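Local coordinates for Rio2 kinase (Chaetomium thermophilum, PDB 4GYI), which acts in maturation of the pre-40S ribosomal subunit as an atypical RIO-family kinase that binds magnesium and nucleotide, and probably phosphorylates serine and threonine residues, at residues A222-L226 / D310-D316; H30-T35 / Y72-R76; I126-G130 / L155-A160; M265-E271 / Y300-K304. One frame throughout, in Å; residues are numbered along the deposited sequence.

Contact 1: A222-L226 / D310-D316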
loop_
_atom_site.group_PDB
_atom_site.type_symbol
_atom_site.label_atom_id
_atom_site.label_comp_id
_atom_site.label_asym_id
_atom_site.label_seq_id
_atom_site.Cartn_x
_atom_site.Cartn_y
_atom_site.Cartn_z
ATOM N N ALA A 222 -13.690 9.111 12.459
ATOM C CA ALA A 222 -14.203 8.371 13.616
ATOM C C ALA A 222 -15.723 8.226 13.556
ATOM O O ALA A 222 -16.265 7.178 13.901
ATOM C CB ALA A 222 -13.782 9.045 14.909
ATOM N N LYS A 223 -16.397 9.282 13.105
ATOM C CA LYS A 223 -17.839 9.244 12.891
ATOM C C LYS A 223 -18.235 8.169 11.877
ATOM O O LYS A 223 -19.345 7.647 11.929
ATOM C CB LYS A 223 -18.371 10.625 12.485
ATOM C CG LYS A 223 -19.320 10.628 11.291
ATOM C CD LYS A 223 -20.179 11.872 11.275
ATOM C CE LYS A 223 -21.122 11.878 12.469
ATOM N NZ LYS A 223 -21.812 13.186 12.651
ATOM N N HIS A 224 -17.318 7.816 10.978
ATOM C CA HIS A 224 -17.571 6.734 10.020
ATOM C C HIS A 224 -16.945 5.402 10.445
ATOM O O HIS A 224 -16.822 4.484 9.637
ATOM C CB HIS A 224 -17.127 7.117 8.603
ATOM C CG HIS A 224 -18.011 8.134 7.950
ATOM N ND1 HIS A 224 -18.989 7.793 7.039
ATOM C CD2 HIS A 224 -18.088 9.479 8.098
ATOM C CE1 HIS A 224 -19.620 8.885 6.645
ATOM N NE2 HIS A 224 -19.092 9.921 7.273
ATOM N N GLY A 225 -16.568 5.297 11.717
ATOM C CA GLY A 225 -16.082 4.036 12.262
ATOM C C GLY A 225 -14.591 3.757 12.107
ATOM O O GLY A 225 -14.125 2.656 12.400
ATOM N N LEU A 226 -13.830 4.754 11.676
ATOM C CA LEU A 226 -12.419 4.532 11.367
ATOM C C LEU A 226 -11.425 5.359 12.185
ATOM O O LEU A 226 -11.710 6.495 12.602
ATOM C CB LEU A 226 -12.162 4.781 9.889
ATOM C CG LEU A 226 -12.804 3.763 8.951
ATOM C CD1 LEU A 226 -12.695 4.245 7.529
ATOM C CD2 LEU A 226 -12.136 2.404 9.115
ATOM N N ASP A 310 -26.281 10.271 12.854
ATOM C CA ASP A 310 -26.796 10.923 11.642
ATOM C C ASP A 310 -26.710 9.974 10.446
ATOM O O ASP A 310 -26.945 8.776 10.582
ATOM C CB ASP A 310 -26.075 12.246 11.352
ATOM C CG ASP A 310 -25.805 13.053 12.616
ATOM O OD1 ASP A 310 -26.414 12.744 13.668
ATOM O OD2 ASP A 310 -24.985 13.996 12.553
ATOM N N GLY A 311 -26.362 10.496 9.277
ATOM C CA GLY A 311 -26.305 9.659 8.088
ATOM C C GLY A 311 -25.135 8.691 8.055
ATOM O O GLY A 311 -25.085 7.808 7.195
ATOM N N ALA A 312 -24.220 8.844 9.016
ATOM C CA ALA A 312 -22.883 8.230 8.975
ATOM C C ALA A 312 -22.809 6.746 8.636
ATOM O O ALA A 312 -23.102 5.882 9.461
ATOM C CB ALA A 312 -22.123 8.511 10.266
ATOM N N LYS A 313 -22.394 6.472 7.409
ATOM C CA LYS A 313 -22.165 5.113 6.965
ATOM C C LYS A 313 -20.908 4.559 7.639
ATOM O O LYS A 313 -19.884 5.236 7.705
ATOM C CB LYS A 313 -22.005 5.091 5.444
ATOM C CG LYS A 313 -22.059 3.705 4.851
ATOM C CD LYS A 313 -21.793 3.701 3.356
ATOM C CE LYS A 313 -22.028 2.307 2.770
ATOM N NZ LYS A 313 -21.493 1.213 3.647
ATOM N N ARG A 314 -20.989 3.334 8.148
ATOM C CA ARG A 314 -19.852 2.708 8.817
ATOM C C ARG A 314 -18.891 2.156 7.780
ATOM O O ARG A 314 -19.145 1.100 7.197
ATOM C CB ARG A 314 -20.324 1.566 9.720
ATOM C CG ARG A 314 -21.202 1.988 10.883
ATOM C CD ARG A 314 -20.378 2.557 12.032
ATOM N NE ARG A 314 -19.395 1.597 12.537
ATOM C CZ ARG A 314 -19.552 0.851 13.629
ATOM N NH1 ARG A 314 -20.659 0.948 14.361
ATOM N NH2 ARG A 314 -18.590 0.010 13.996
ATOM N N LEU A 315 -17.784 2.859 7.558
ATOM C CA LEU A 315 -16.831 2.470 6.520
ATOM C C LEU A 315 -15.954 1.307 6.945
ATOM O O LEU A 315 -15.300 0.677 6.110
ATOM C CB LEU A 315 -15.958 3.657 6.122
ATOM C CG LEU A 315 -16.790 4.830 5.609
ATOM C CD1 LEU A 315 -15.927 5.876 4.926
ATOM C CD2 LEU A 315 -17.830 4.286 4.653
ATOM N N ASP A 316 -15.958 1.011 8.243
ATOM C CA ASP A 316 -15.111 -0.044 8.791
ATOM C C ASP A 316 -15.650 -1.439 8.492
ATOM O O ASP A 316 -15.244 -2.423 9.113
ATOM C CB ASP A 316 -14.925 0.148 10.297
ATOM C CG ASP A 316 -16.237 0.382 11.024
ATOM O OD1 ASP A 316 -17.206 0.828 10.369
ATOM O OD2 ASP A 316 -16.294 0.130 12.248
#
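A Schellman motif ends helix 207-223, and the chain it releases, His224 and Gly225, is where the irregular segment 310-316 docks. Gly225, at positive phi, is the C-prime residue of the motif, and its N still reaches Ala222 O. Just before it, His224 is tied to segment 310-316 twice. Its backbone O accepts Leu315 N at 2.8 Å, while its ring, set with CG opposite the carbonyl carbon (chi1 -72°), donates from ND1 to Lys313 O, also 2.8 Å away. The second bond falls on a lone pair in the plane of the Lys313 carbonyl but leaves the imidazole plane by 30°, and it is bent at hydrogen (131°), consistent with that offset. With its edge thus engaged, the ring takes Ala312 CB over one face.

Apolar and charged contacts flank this pair of bonds. The Leu226 and Leu315 side chains cross at about a right angle, with Leu226 CD1 3.6 Å from Leu315 CB. A long reach brings Lys223 NZ to 3.3 Å from Asp310 OD2, a salt bridge with only weak hydrogen bonding. Within segment 310-316, Arg314 grips Asp316 side-on: NE meets OD1 at 3.2 Å and NH2 meets OD2 at 2.9 Å, both on syn lone pairs. Arg314 NH2 also bridges to Asp266, its strongest partner, and Asp316 OD2 has a second donor in Ser264 OG.

Around the joint, Phe175 meets the His224 ring edge-to-face, and helix 149-172 supplies Leu170, against which both Leu226 and Leu315 pack.

Contact 2: H30-T35 / Y72-R76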
loop_
_atom_site.group_PDB
_atom_site.type_symbol
_atom_site.label_atom_id
_atom_site.label_comp_id
_atom_site.label_asym_id
_atom_site.label_seq_id
_atom_site.Cartn_x
_atom_site.Cartn_y
_atom_site.Cartn_z
ATOM N N HIS A 30 2.335 -24.897 -1.471
ATOM C CA HIS A 30 3.706 -24.965 -0.968
ATOM C C HIS A 30 4.617 -23.924 -1.610
ATOM O O HIS A 30 4.362 -23.465 -2.719
ATOM C CB HIS A 30 4.281 -26.374 -1.152
ATOM C CG HIS A 30 3.727 -27.381 -0.189
ATOM N ND1 HIS A 30 2.595 -27.149 0.565
ATOM C CD2 HIS A 30 4.156 -28.620 0.152
ATOM C CE1 HIS A 30 2.346 -28.204 1.320
ATOM N NE2 HIS A 30 3.278 -29.110 1.090
ATOM N N GLU A 31 5.691 -23.572 -0.912
ATOM C CA GLU A 31 6.606 -22.523 -1.368
ATOM C C GLU A 31 7.515 -22.929 -2.538
ATOM O O GLU A 31 7.799 -22.122 -3.427
ATOM C CB GLU A 31 7.456 -22.028 -0.198
ATOM C CG GLU A 31 8.583 -21.097 -0.607
ATOM C CD GLU A 31 8.577 -19.811 0.186
ATOM O OE1 GLU A 31 7.593 -19.580 0.920
ATOM O OE2 GLU A 31 9.554 -19.038 0.075
ATOM N N ILE A 32 7.992 -24.169 -2.520
ATOM C CA ILE A 32 8.772 -24.692 -3.627
ATOM C C ILE A 32 7.817 -25.409 -4.551
ATOM O O ILE A 32 7.015 -26.231 -4.105
ATOM C CB ILE A 32 9.859 -25.676 -3.165
ATOM C CG1 ILE A 32 10.867 -24.974 -2.256
ATOM C CG2 ILE A 32 10.575 -26.299 -4.365
ATOM C CD1 ILE A 32 11.755 -25.938 -1.483
ATOM N N VAL A 33 7.888 -25.083 -5.836
ATOM C CA VAL A 33 7.040 -25.726 -6.816
ATOM C C VAL A 33 7.899 -26.620 -7.687
ATOM O O VAL A 33 8.717 -26.118 -8.459
ATOM C CB VAL A 33 6.322 -24.707 -7.703
ATOM C CG1 VAL A 33 5.290 -25.416 -8.560
ATOM C CG2 VAL A 33 5.652 -23.669 -6.858
ATOM N N PRO A 34 7.733 -27.949 -7.548
ATOM C CA PRO A 34 8.538 -28.897 -8.330
ATOM C C PRO A 34 8.431 -28.658 -9.832
ATOM O O PRO A 34 7.361 -28.315 -10.338
ATOM C CB PRO A 34 7.968 -30.272 -7.948
ATOM C CG PRO A 34 6.767 -30.003 -7.084
ATOM C CD PRO A 34 6.912 -28.625 -6.530
ATOM N N THR A 35 9.558 -28.821 -10.518
ATOM C CA THR A 35 9.638 -28.667 -11.966
ATOM C C THR A 35 8.487 -29.321 -12.754
ATOM O O THR A 35 7.898 -28.675 -13.623
ATOM C CB THR A 35 11.009 -29.149 -12.505
ATOM O OG1 THR A 35 12.067 -28.481 -11.802
ATOM C CG2 THR A 35 11.126 -28.871 -13.992
ATOM N N TYR A 72 11.811 -31.944 -2.250
ATOM C CA TYR A 72 11.225 -30.889 -3.066
ATOM C C TYR A 72 12.300 -30.142 -3.846
ATOM O O TYR A 72 13.015 -29.304 -3.302
ATOM C CB TYR A 72 10.384 -29.944 -2.195
ATOM C CG TYR A 72 9.364 -30.690 -1.349
ATOM C CD1 TYR A 72 9.733 -31.285 -0.146
ATOM C CD2 TYR A 72 8.044 -30.820 -1.765
ATOM C CE1 TYR A 72 8.816 -31.984 0.625
ATOM C CE2 TYR A 72 7.116 -31.515 -0.997
ATOM C CZ TYR A 72 7.509 -32.096 0.198
ATOM O OH TYR A 72 6.602 -32.792 0.972
ATOM N N ASP A 73 12.417 -30.480 -5.124
ATOM C CA ASP A 73 13.392 -29.865 -6.013
ATOM C C ASP A 73 12.646 -29.129 -7.121
ATOM O O ASP A 73 12.095 -29.747 -8.036
ATOM C CB ASP A 73 14.318 -30.935 -6.603
ATOM C CG ASP A 73 15.582 -30.351 -7.210
ATOM O OD1 ASP A 73 15.990 -29.243 -6.802
ATOM O OD2 ASP A 73 16.174 -31.009 -8.090
ATOM N N GLY A 74 12.621 -27.804 -7.029
ATOM C CA GLY A 74 11.883 -26.995 -7.976
ATOM C C GLY A 74 12.276 -25.538 -7.916
ATOM O O GLY A 74 13.431 -25.197 -7.679
ATOM N N TYR A 75 11.308 -24.663 -8.131
ATOM C CA TYR A 75 11.576 -23.230 -8.121
ATOM C C TYR A 75 10.559 -22.489 -7.260
ATOM O O TYR A 75 9.431 -22.943 -7.062
ATOM C CB TYR A 75 11.547 -22.673 -9.547
ATOM C CG TYR A 75 12.593 -23.269 -10.461
ATOM C CD1 TYR A 75 13.778 -22.593 -10.721
ATOM C CD2 TYR A 75 12.396 -24.507 -11.062
ATOM C CE1 TYR A 75 14.731 -23.128 -11.552
ATOM C CE2 TYR A 75 13.348 -25.049 -11.894
ATOM C CZ TYR A 75 14.512 -24.355 -12.136
ATOM O OH TYR A 75 15.462 -24.892 -12.966
ATOM N N ARG A 76 10.962 -21.341 -6.740
ATOM C CA ARG A 76 10.008 -20.464 -6.090
ATOM C C ARG A 76 9.960 -19.142 -6.817
ATOM O O ARG A 76 10.922 -18.738 -7.473
ATOM C CB ARG A 76 10.381 -20.222 -4.628
ATOM C CG ARG A 76 11.695 -19.505 -4.450
ATOM C CD ARG A 76 11.963 -19.180 -2.987
ATOM N NE ARG A 76 13.238 -18.491 -2.825
ATOM C CZ ARG A 76 13.398 -17.183 -2.989
ATOM N NH1 ARG A 76 12.359 -16.426 -3.316
ATOM N NH2 ARG A 76 14.592 -16.638 -2.837
#
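Val33 and Tyr75 form an antiparallel hydrogen-bonded pair, Val33 N to Tyr75 O at 2.9 Å and Tyr75 N to Val33 O at 3.0 Å. The chains then close to 3.9 Å between Pro34 CA and Gly74 CA, a non-hydrogen-bonded pair. Both bonds are nearly straight at hydrogen, yet the second reaches Val33 O from above its carbonyl plane. The same oxygen also receives a CA-H...O contact from Gly74 CA at 3.3 Å, just where segment 72-76 turns a corner.

The side chains extend this short ladder at its ends. In Ile32, chi1 of -63° sets CG1 beside the backbone N and swings CG2 to the far side, against Gly74 N at 3.7 Å and near Tyr72 CB. Beyond it, the edge of the His30 ring approaches the poorly ordered Tyr72 ring. Past Pro34, Thr35 OG1 lies at the edge of the Tyr75 ring, 3.7 Å from CE2. Glu31 and Arg76 run side by side in the same direction, their flat ends turned 55° apart. Here Glu31 OE2 touches Arg76 CD at 3.9 Å rather than a guanidinium nitrogen, and OE1 is taken by Ser148 OG and Gly150 N.

Hairpin 64-68/75-77 joined by the brief strand 33-34, with helix 35-42 starting directly after Pro34, is the three-stranded arrangement of a winged-helix domain, as in the amino-terminal domain of Rio2 kinases.

Contact 3: I126-G130 / L155-A160. With EDO (1,2-ethanediol), chain D; EDO (1,2-ethanediol), chain E.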
loop_
_atom_site.group_PDB
_atom_site.type_symbol
_atom_site.label_atom_id
_atom_site.label_comp_id
_atom_site.label_asym_id
_atom_site.label_seq_id
_atom_site.Cartn_x
_atom_site.Cartn_y
_atom_site.Cartn_z
ATOM N N ILE A 126 3.633 -0.232 -4.258
ATOM C CA ILE A 126 3.989 -1.633 -4.097
ATOM C C ILE A 126 4.280 -1.903 -2.629
ATOM O O ILE A 126 5.190 -1.318 -2.073
ATOM C CB ILE A 126 5.252 -1.970 -4.922
ATOM C CG1 ILE A 126 5.011 -1.611 -6.407
ATOM C CG2 ILE A 126 5.609 -3.454 -4.771
ATOM C CD1 ILE A 126 6.228 -1.857 -7.316
ATOM N N HIS A 127 3.505 -2.768 -1.992
ATOM C CA HIS A 127 3.703 -3.027 -0.577
ATOM C C HIS A 127 4.879 -3.964 -0.333
ATOM O O HIS A 127 5.060 -4.960 -1.050
ATOM C CB HIS A 127 2.427 -3.568 0.067
ATOM C CG HIS A 127 1.352 -2.540 0.238
ATOM N ND1 HIS A 127 1.260 -1.738 1.358
ATOM C CD2 HIS A 127 0.325 -2.176 -0.569
ATOM C CE1 HIS A 127 0.216 -0.935 1.243
ATOM N NE2 HIS A 127 -0.368 -1.180 0.082
ATOM N N ARG A 128 5.667 -3.616 0.686
ATOM C CA ARG A 128 6.924 -4.276 1.011
ATOM C C ARG A 128 7.041 -4.698 2.479
ATOM O O ARG A 128 8.064 -4.448 3.112
ATOM C CB ARG A 128 8.079 -3.315 0.693
ATOM C CG ARG A 128 8.174 -2.979 -0.794
ATOM C CD ARG A 128 8.560 -4.193 -1.646
ATOM N NE ARG A 128 8.916 -3.781 -3.008
ATOM C CZ ARG A 128 8.831 -4.551 -4.090
ATOM N NH1 ARG A 128 8.397 -5.807 -3.994
ATOM N NH2 ARG A 128 9.181 -4.057 -5.274
ATOM N N LEU A 129 6.007 -5.332 3.023
ATOM C CA LEU A 129 6.057 -5.817 4.398
ATOM C C LEU A 129 7.235 -6.794 4.547
ATOM O O LEU A 129 7.501 -7.568 3.642
ATOM C CB LEU A 129 4.732 -6.522 4.759
ATOM C CG LEU A 129 3.549 -5.660 5.224
ATOM C CD1 LEU A 129 3.230 -4.578 4.217
ATOM C CD2 LEU A 129 2.318 -6.506 5.437
ATOM N N GLY A 130 7.952 -6.739 5.664
ATOM C CA GLY A 130 9.070 -7.642 5.895
ATOM C C GLY A 130 10.433 -7.075 5.539
ATOM O O GLY A 130 11.475 -7.627 5.927
ATOM N N LEU A 155 1.272 -11.415 2.927
ATOM C CA LEU A 155 0.944 -10.297 3.806
ATOM C C LEU A 155 0.858 -8.978 3.037
ATOM O O LEU A 155 0.032 -8.119 3.348
ATOM C CB LEU A 155 1.991 -10.187 4.903
ATOM C CG LEU A 155 1.900 -11.326 5.928
ATOM C CD1 LEU A 155 3.179 -11.423 6.760
ATOM C CD2 LEU A 155 0.649 -11.159 6.844
ATOM N N SER A 156 1.724 -8.812 2.039
ATOM C CA SER A 156 1.719 -7.589 1.251
ATOM C C SER A 156 0.509 -7.561 0.335
ATOM O O SER A 156 0.002 -6.478 0.013
ATOM C CB SER A 156 3.008 -7.422 0.460
ATOM O OG SER A 156 4.058 -7.019 1.309
ATOM N N ARG A 157 0.043 -8.741 -0.078
ATOM C CA ARG A 157 -1.202 -8.864 -0.845
ATOM C C ARG A 157 -2.345 -8.347 0.001
ATOM O O ARG A 157 -3.175 -7.569 -0.459
ATOM C CB ARG A 157 -1.510 -10.330 -1.189
ATOM C CG ARG A 157 -1.165 -10.763 -2.599
ATOM C CD ARG A 157 -1.815 -12.105 -2.928
ATOM N NE ARG A 157 -3.246 -11.981 -3.199
ATOM C CZ ARG A 157 -4.206 -12.522 -2.457
ATOM N NH1 ARG A 157 -3.903 -13.235 -1.379
ATOM N NH2 ARG A 157 -5.479 -12.355 -2.795
ATOM N N LEU A 158 -2.385 -8.809 1.252
ATOM C CA LEU A 158 -3.456 -8.417 2.167
ATOM C C LEU A 158 -3.416 -6.926 2.428
ATOM O O LEU A 158 -4.462 -6.283 2.563
ATOM C CB LEU A 158 -3.361 -9.145 3.504
ATOM C CG LEU A 158 -3.644 -10.647 3.523
ATOM C CD1 LEU A 158 -3.678 -11.123 4.968
ATOM C CD2 LEU A 158 -4.942 -10.961 2.837
ATOM N N ALA A 159 -2.208 -6.387 2.541
ATOM C CA ALA A 159 -2.047 -4.962 2.785
ATOM C C ALA A 159 -2.651 -4.165 1.636
ATOM O O ALA A 159 -3.376 -3.212 1.871
ATOM C CB ALA A 159 -0.566 -4.609 2.961
ATOM N N ALA A 160 -2.360 -4.566 0.398
ATOM C CA ALA A 160 -2.850 -3.859 -0.795
ATOM C C ALA A 160 -4.368 -3.980 -0.931
ATOM O O ALA A 160 -5.034 -3.008 -1.236
ATOM C CB ALA A 160 -2.159 -4.390 -2.078
HETATM C C1 EDO D . 7.043 -8.699 0.007
HETATM O O1 EDO D . 6.548 -7.686 0.886
HETATM C C2 EDO D . 7.342 -8.068 -1.343
HETATM O O2 EDO D . 6.207 -7.316 -1.733
HETATM C C1 EDO E . -4.319 -10.997 -6.795
HETATM O O1 EDO E . -4.132 -11.497 -5.458
HETATM C C2 EDO E . -5.292 -9.823 -6.792
HETATM O O2 EDO E . -5.279 -9.165 -5.516
#
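Apolar packing joins His127 and Leu129, where strand 121-127 runs out, to one side of helix 149-172. Ala159 CB sits over a face of the His127 imidazole, 4.0 Å from its centroid and 20° off the normal, a CH-pi contact displaced toward the ring's rim. The CD2 side of the same ring rests on the helix backbone, with Ala160 CA 3.6 Å from His127 CD2. Leu129 divides its two methyls: the Leu129 and Leu155 side chains cross at about a right angle, Leu129 CD2 3.7 Å from Leu155 CB, while Leu129 CD1 leans on Ala159 CB at 4.0 Å.

Polar contacts gather at Ser156, whose OG lies beside the backbone N (chi1 -76°) and points at the loop following the strand. Its link to His127 O, at 3.3 Å, is weak and doubtful, since the same hydroxyl has other partners close by. A 1,2-ethanediol, probably from the crystallisation liquor, in this crystal occupies the seam and makes the shorter bonds. One hydroxyl, O1, is 2.6 Å from Ser156 OG and donates to Leu129 O, whereas O2 donates to His127 O at 2.7 Å.

Arg128 points away from the helix, paired with Asp83 and Asp110, and touches the diol weakly through NH1; one face of its guanidinium lies over Ile126 CG2.

In kinase terms, the helix corresponds to helix C of the amino-terminal lobe. The His127 side chain is about 5 Å at nearest atoms from bound ADP, and its NE2 has a weak bond to Glu163. With alanines facing the imidazole, the helix lies close against the strand that also carries ADP-binding Lys125, and few strong direct hydrogen bonds fix it there.

Contact 4: M265-E271 / Y300-K304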
loop_
_atom_site.group_PDB
_atom_site.type_symbol
_atom_site.label_atom_id
_atom_site.label_comp_id
_atom_site.label_asym_id
_atom_site.label_seq_id
_atom_site.Cartn_x
_atom_site.Cartn_y
_atom_site.Cartn_z
ATOM N N MET A 265 -13.198 1.936 14.923
ATOM C CA MET A 265 -13.379 2.556 16.235
ATOM C C MET A 265 -13.762 1.520 17.290
ATOM O O MET A 265 -13.744 1.809 18.484
ATOM C CB MET A 265 -14.433 3.670 16.191
ATOM C CG MET A 265 -13.967 4.955 15.545
ATOM S SD MET A 265 -12.941 5.999 16.606
ATOM C CE MET A 265 -14.146 6.379 17.900
ATOM N N ASP A 266 -14.114 0.318 16.843
ATOM C CA ASP A 266 -14.458 -0.781 17.745
ATOM C C ASP A 266 -13.256 -1.651 18.111
ATOM O O ASP A 266 -13.421 -2.680 18.759
ATOM C CB ASP A 266 -15.529 -1.678 17.112
ATOM C CG ASP A 266 -16.906 -1.052 17.139
ATOM O OD1 ASP A 266 -17.223 -0.345 18.119
ATOM O OD2 ASP A 266 -17.671 -1.271 16.179
ATOM N N HIS A 267 -12.059 -1.259 17.676
ATOM C CA HIS A 267 -10.866 -2.056 17.936
ATOM C C HIS A 267 -10.576 -2.008 19.419
ATOM O O HIS A 267 -10.749 -0.963 20.035
ATOM C CB HIS A 267 -9.683 -1.502 17.160
ATOM C CG HIS A 267 -8.458 -2.361 17.219
ATOM N ND1 HIS A 267 -7.708 -2.506 18.365
ATOM C CD2 HIS A 267 -7.833 -3.093 16.264
ATOM C CE1 HIS A 267 -6.693 -3.318 18.125
ATOM N NE2 HIS A 267 -6.743 -3.682 16.857
ATOM N N PRO A 268 -10.154 -3.145 20.003
ATOM C CA PRO A 268 -9.887 -3.210 21.445
ATOM C C PRO A 268 -8.933 -2.107 21.902
ATOM O O PRO A 268 -9.070 -1.594 23.009
ATOM C CB PRO A 268 -9.229 -4.582 21.612
ATOM C CG PRO A 268 -9.805 -5.401 20.522
ATOM C CD PRO A 268 -10.002 -4.463 19.357
ATOM N N ASN A 269 -7.991 -1.732 21.044
ATOM C CA ASN A 269 -7.061 -0.653 21.355
ATOM C C ASN A 269 -7.442 0.682 20.730
ATOM O O ASN A 269 -6.563 1.510 20.515
ATOM C CB ASN A 269 -5.653 -0.997 20.860
ATOM C CG ASN A 269 -4.951 -1.998 21.731
ATOM O OD1 ASN A 269 -5.044 -1.946 22.956
ATOM N ND2 ASN A 269 -4.228 -2.924 21.102
ATOM N N ALA A 270 -8.719 0.897 20.421
ATOM C CA ALA A 270 -9.100 2.066 19.623
ATOM C C ALA A 270 -8.705 3.373 20.290
ATOM O O ALA A 270 -8.237 4.294 19.616
ATOM C CB ALA A 270 -10.575 2.059 19.294
ATOM N N GLU A 271 -8.849 3.436 21.613
ATOM C CA GLU A 271 -8.521 4.656 22.347
ATOM C C GLU A 271 -7.042 5.027 22.209
ATOM O O GLU A 271 -6.706 6.186 21.996
ATOM C CB GLU A 271 -8.929 4.565 23.826
ATOM C CG GLU A 271 -8.567 5.810 24.635
ATOM C CD GLU A 271 -9.282 5.898 25.983
ATOM O OE1 GLU A 271 -10.031 4.962 26.348
ATOM O OE2 GLU A 271 -9.096 6.921 26.681
ATOM N N TYR A 300 -11.087 10.370 22.837
ATOM C CA TYR A 300 -11.740 9.189 22.286
ATOM C C TYR A 300 -13.174 8.981 22.785
ATOM O O TYR A 300 -14.064 8.658 21.994
ATOM C CB TYR A 300 -10.913 7.951 22.598
ATOM C CG TYR A 300 -11.570 6.659 22.180
ATOM C CD1 TYR A 300 -11.557 6.250 20.852
ATOM C CD2 TYR A 300 -12.204 5.844 23.116
ATOM C CE1 TYR A 300 -12.154 5.057 20.466
ATOM C CE2 TYR A 300 -12.808 4.659 22.741
ATOM C CZ TYR A 300 -12.779 4.270 21.414
ATOM O OH TYR A 300 -13.373 3.082 21.044
ATOM N N LYS A 301 -13.405 9.158 24.084
ATOM C CA LYS A 301 -14.743 8.908 24.622
ATOM C C LYS A 301 -15.785 9.841 24.014
ATOM O O LYS A 301 -16.941 9.453 23.860
ATOM C CB LYS A 301 -14.787 8.971 26.154
ATOM C CG LYS A 301 -13.476 9.322 26.826
ATOM C CD LYS A 301 -13.260 10.829 26.912
ATOM C CE LYS A 301 -14.241 11.490 27.872
ATOM N NZ LYS A 301 -13.882 12.913 28.128
ATOM N N ASP A 302 -15.375 11.062 23.675
ATOM C CA ASP A 302 -16.235 11.973 22.928
ATOM C C ASP A 302 -16.515 11.375 21.559
ATOM O O ASP A 302 -17.661 11.132 21.204
ATOM C CB ASP A 302 -15.571 13.337 22.722
ATOM C CG ASP A 302 -15.123 13.980 24.013
ATOM O OD1 ASP A 302 -14.135 14.755 23.962
ATOM O OD2 ASP A 302 -15.753 13.717 25.065
ATOM N N ALA A 303 -15.445 11.152 20.794
ATOM C CA ALA A 303 -15.547 10.654 19.420
ATOM C C ALA A 303 -16.425 9.401 19.270
ATOM O O ALA A 303 -17.252 9.332 18.360
ATOM C CB ALA A 303 -14.151 10.403 18.835
ATOM N N LYS A 304 -16.252 8.423 20.161
ATOM C CA LYS A 304 -16.979 7.166 20.030
ATOM C C LYS A 304 -18.498 7.333 20.090
ATOM O O LYS A 304 -19.232 6.545 19.504
ATOM C CB LYS A 304 -16.519 6.127 21.060
ATOM C CG LYS A 304 -16.970 4.717 20.688
ATOM C CD LYS A 304 -16.440 3.641 21.616
ATOM C CE LYS A 304 -16.657 2.268 20.987
ATOM N NZ LYS A 304 -16.131 1.154 21.819
HETATM O O HOH W 1 -10.625 9.212 25.745
#
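Tyr300 OH donates to Met265 O at 2.9 Å, nearly along the C=O axis (166°), and so pins an aromatic ring of the short helix 300-304 to the loop that leads into helix 270-289. The contact belongs to the carboxy-terminal lobe of the kinase fold and contains a Met-aromatic pair. Bends at chi2 (-79°) and chi3 (-64°) fold the Met265 chain back past the ring, placing CE 3.5 Å from Tyr300 CE1 and SD in an oblique position. That methyl also lies 3.6 Å from Lys304 CA, so that it touches both the Tyr300 ring and the backbone of helix 300-304.

The ring lies between two side chains, one from across the contact and one from its own helix: Glu271 CB makes a CH-pi contact over one face, 3.9 Å from the centroid, and Lys304 CB lies over the opposite face near the rim. Ala270 CB adds apolar contact at Tyr300 CE1. Farther along, Asp266 OD1 and Lys304 NZ are 4.1 Å apart, beyond a salt bridge; the stronger partner of Asp266 is Arg314, through OD2.

At the start of helix 300-304, a water donates to Glu271 OE2 at 2.9 Å and accepts from Lys301 N.

How the contacts relate
Burial and chemistry change together across these four contacts. Contact 3 is the buried one, about 7 Å from the chain's centre to its own, and relies on packing of leucines, alanines and a histidine ring close to the nucleotide. Contact 2 lies at the surface of a different domain and depends on backbone pairing. Contacts 1 and 4 are partly buried, mix hydrogen bonds and charge pairs with apolar packing, and share one corner of the fold: Ala222 CB packs on Met265 SD at 3.6 Å, and Gly225 O probably accepts a hydrogen bond from Met265 N. Helix 149-172 is a common neighbour, since it forms half of contact 3, covers part of contact 1 and touches Glu31 and Arg76 in contact 2.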